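Local coordinates for protein 6-phospho-alpha-glucosidase (Merdibacter massiliensis, PDB 6VC6) that probably hydrolyses 6-phospho-alpha-glucosides as a family 4 glycosidase, a family whose members work with NAD and a divalent metal such as manganese, at residues E174-M177 / R178-R182. Numbering follows the deposited sequence.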
ATOM      1  N   GLU A 174       8.475  -6.467   0.511  1.00 37.98           N
ATOM      2  CA  GLU A 174       8.548  -7.914   0.333  1.00 42.57           C
ATOM      3  C   GLU A 174       8.709  -8.284  -1.137  1.00 45.85           C
ATOM      4  O   GLU A 174       9.440  -9.226  -1.468  1.00 41.82           O
ATOM      5  CB  GLU A 174       7.309  -8.594   0.919  1.00 42.44           C
ATOM      6  CG  GLU A 174       7.263 -10.097   0.651  1.00 49.27           C
ATOM      7  CD  GLU A 174       6.040 -10.774   1.237  1.00 52.30           C
ATOM      8  OE1 GLU A 174       5.989 -10.955   2.470  1.00 48.70           O
ATOM      9  OE2 GLU A 174       5.125 -11.124   0.461  1.00 52.83           O
ATOM     10  N   ASN A 175       8.035  -7.556  -2.032  1.00 38.18           N
ATOM     11  CA  ASN A 175       8.152  -7.850  -3.457  1.00 43.49           C
ATOM     12  C   ASN A 175       9.577  -7.648  -3.955  1.00 42.88           C
ATOM     13  O   ASN A 175      10.014  -8.339  -4.882  1.00 44.81           O
ATOM     14  CB  ASN A 175       7.180  -6.983  -4.256  1.00 42.43           C
ATOM     15  CG  ASN A 175       5.764  -7.522  -4.227  1.00 46.88           C
ATOM     16  OD1 ASN A 175       5.547  -8.715  -4.016  1.00 51.47           O
ATOM     17  ND2 ASN A 175       4.792  -6.645  -4.441  1.00 41.57           N
ATOM     18  N   ILE A 176      10.314  -6.713  -3.354  1.00 41.23           N
ATOM     19  CA  ILE A 176      11.720  -6.543  -3.702  1.00 41.24           C
ATOM     20  C   ILE A 176      12.536  -7.732  -3.209  1.00 44.94           C
ATOM     21  O   ILE A 176      13.431  -8.222  -3.907  1.00 40.81           O
ATOM     22  CB  ILE A 176      12.248  -5.212  -3.139  1.00 38.31           C
ATOM     23  CG1 ILE A 176      11.696  -4.042  -3.953  1.00 47.47           C
ATOM     24  CG2 ILE A 176      13.770  -5.188  -3.139  1.00 40.29           C
ATOM     25  CD1 ILE A 176      11.754  -2.724  -3.231  1.00 47.11           C
HETATM   26  N   MSE A 177      12.234  -8.220  -2.009  1.00 41.20           N
HETATM   27  CA  MSE A 177      12.890  -9.408  -1.474  1.00 46.81           C
HETATM   28  C   MSE A 177      12.577 -10.619  -2.345  1.00 43.67           C
HETATM   29  O   MSE A 177      13.436 -11.469  -2.578  1.00 41.98           O
HETATM   30  CB  MSE A 177      12.456  -9.663  -0.029  1.00 40.62           C
HETATM   31  CG  MSE A 177      12.999  -8.656   0.977  1.00 43.54           C
HETATM   32 SE   MSE A 177      14.948  -8.668   1.111  1.00 53.51          SE
HETATM   33  CE  MSE A 177      15.349  -7.155  -0.058  1.00 50.85           C
ATOM     34  N   ARG A 178      11.333 -10.688  -2.825  1.00 40.66           N
ATOM     35  CA  ARG A 178      10.958 -11.751  -3.753  1.00 45.01           C
ATOM     36  C   ARG A 178      11.734 -11.635  -5.058  1.00 47.99           C
ATOM     37  O   ARG A 178      12.171 -12.647  -5.621  1.00 45.06           O
ATOM     38  CB  ARG A 178       9.454 -11.710  -4.020  1.00 40.78           C
ATOM     39  CG  ARG A 178       8.597 -12.171  -2.852  1.00 45.92           C
ATOM     40  CD  ARG A 178       7.118 -11.985  -3.151  1.00 42.87           C
ATOM     41  NE  ARG A 178       6.271 -12.615  -2.143  1.00 48.39           N
ATOM     42  CZ  ARG A 178       5.830 -13.868  -2.213  1.00 45.86           C
ATOM     43  NH1 ARG A 178       6.155 -14.629  -3.248  1.00 43.82           N
ATOM     44  NH2 ARG A 178       5.064 -14.359  -1.248  1.00 45.83           N
ATOM     45  N   SER A 179      11.915 -10.409  -5.554  1.00 41.97           N
ATOM     46  CA  SER A 179      12.707 -10.209  -6.764  1.00 43.22           C
ATOM     47  C   SER A 179      14.167 -10.575  -6.530  1.00 48.71           C
ATOM     48  O   SER A 179      14.825 -11.127  -7.419  1.00 46.92           O
ATOM     49  CB  SER A 179      12.586  -8.762  -7.237  1.00 45.42           C
ATOM     50  OG  SER A 179      11.258  -8.462  -7.630  1.00 48.74           O
ATOM     51  N   VAL A 180      14.689 -10.270  -5.340  1.00 44.49           N
ATOM     52  CA  VAL A 180      16.063 -10.635  -5.010  1.00 40.22           C
ATOM     53  C   VAL A 180      16.212 -12.150  -4.952  1.00 45.91           C
ATOM     54  O   VAL A 180      17.231 -12.705  -5.383  1.00 43.73           O
ATOM     55  CB  VAL A 180      16.483  -9.967  -3.687  1.00 42.40           C
ATOM     56  CG1 VAL A 180      17.714 -10.645  -3.106  1.00 36.39           C
ATOM     57  CG2 VAL A 180      16.735  -8.481  -3.900  1.00 40.20           C
ATOM     58  N   SER A 181      15.198 -12.846  -4.432  1.00 40.99           N
ATOM     59  CA  SER A 181      15.260 -14.301  -4.360  1.00 45.32           C
ATOM     60  C   SER A 181      15.334 -14.928  -5.746  1.00 50.82           C
ATOM     61  O   SER A 181      16.007 -15.949  -5.930  1.00 50.92           O
ATOM     62  CB  SER A 181      14.052 -14.840  -3.596  1.00 44.30           C
ATOM     63  OG  SER A 181      12.875 -14.766  -4.380  1.00 49.31           O
ATOM     64  N   ARG A 182      14.650 -14.338  -6.729  1.00 49.39           N
ATOM     65  CA  ARG A 182      14.773 -14.815  -8.102  1.00 49.43           C
ATOM     66  C   ARG A 182      16.153 -14.499  -8.666  1.00 50.65           C
ATOM     67  O   ARG A 182      16.726 -15.302  -9.412  1.00 54.49           O
ATOM     68  CB  ARG A 182      13.677 -14.196  -8.969  1.00 50.15           C
ATOM     69  CG  ARG A 182      13.785 -14.522 -10.449  1.00 52.75           C
ATOM     70  CD  ARG A 182      12.479 -14.229 -11.166  1.00 51.15           C
ATOM     71  NE  ARG A 182      12.627 -14.266 -12.616  1.00 49.52           N
ATOM     72  CZ  ARG A 182      11.610 -14.360 -13.468  1.00 54.50           C
ATOM     73  NH1 ARG A 182      10.367 -14.427 -13.013  1.00 55.27           N
ATOM     74  NH2 ARG A 182      11.837 -14.388 -14.774  1.00 55.41           N
TER
HETATM   75  O   HOH W   1       3.273 -12.992   0.643  1.00 46.44           O
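Two donors of Ser179 grip the carbonyl oxygen of Asn175 from opposite faces of its plane: the backbone N at 2.9 Å and the hydroxyl OG at 3.0 Å. This is helix 172-184, whose i to i+4 bonds recur at each step, and a serine suits the place because its short side chain can turn back onto the preceding turn. Along another side, Glu174 OE2 forms a salt bridge with Arg178 NE at 3.2 Å. Four residues apart, the extended glutamate (chi1 175°) and long arginine side chains lie side by side, pointing the same way, which brings opposite charges together; the N-H points almost straight at the oxygen (170°), which lies in the guanidinium plane but is approached from above the carboxylate plane. A water joins OE2 to Arg178 NH2, while NH1 donates a hydrogen bond to Gln232 OE1 and Trp188 adds a cation-pi contact. Were Arg178 replaced by an alanine, the Glu174 carboxylate would probably lose its charged mate and Gln232 OE1 this donor. On the buried side, Ile176, Met177 (a selenomethionine) and Val180 pack against Leu259. The Asn175 side chain lies about 4 Å from the bound 6-O-phosphono-alpha-D-glucopyranose. Ser181 OG (chi1 74°) bonds Arg178 O at 2.6 Å, on the same face as Arg182 N.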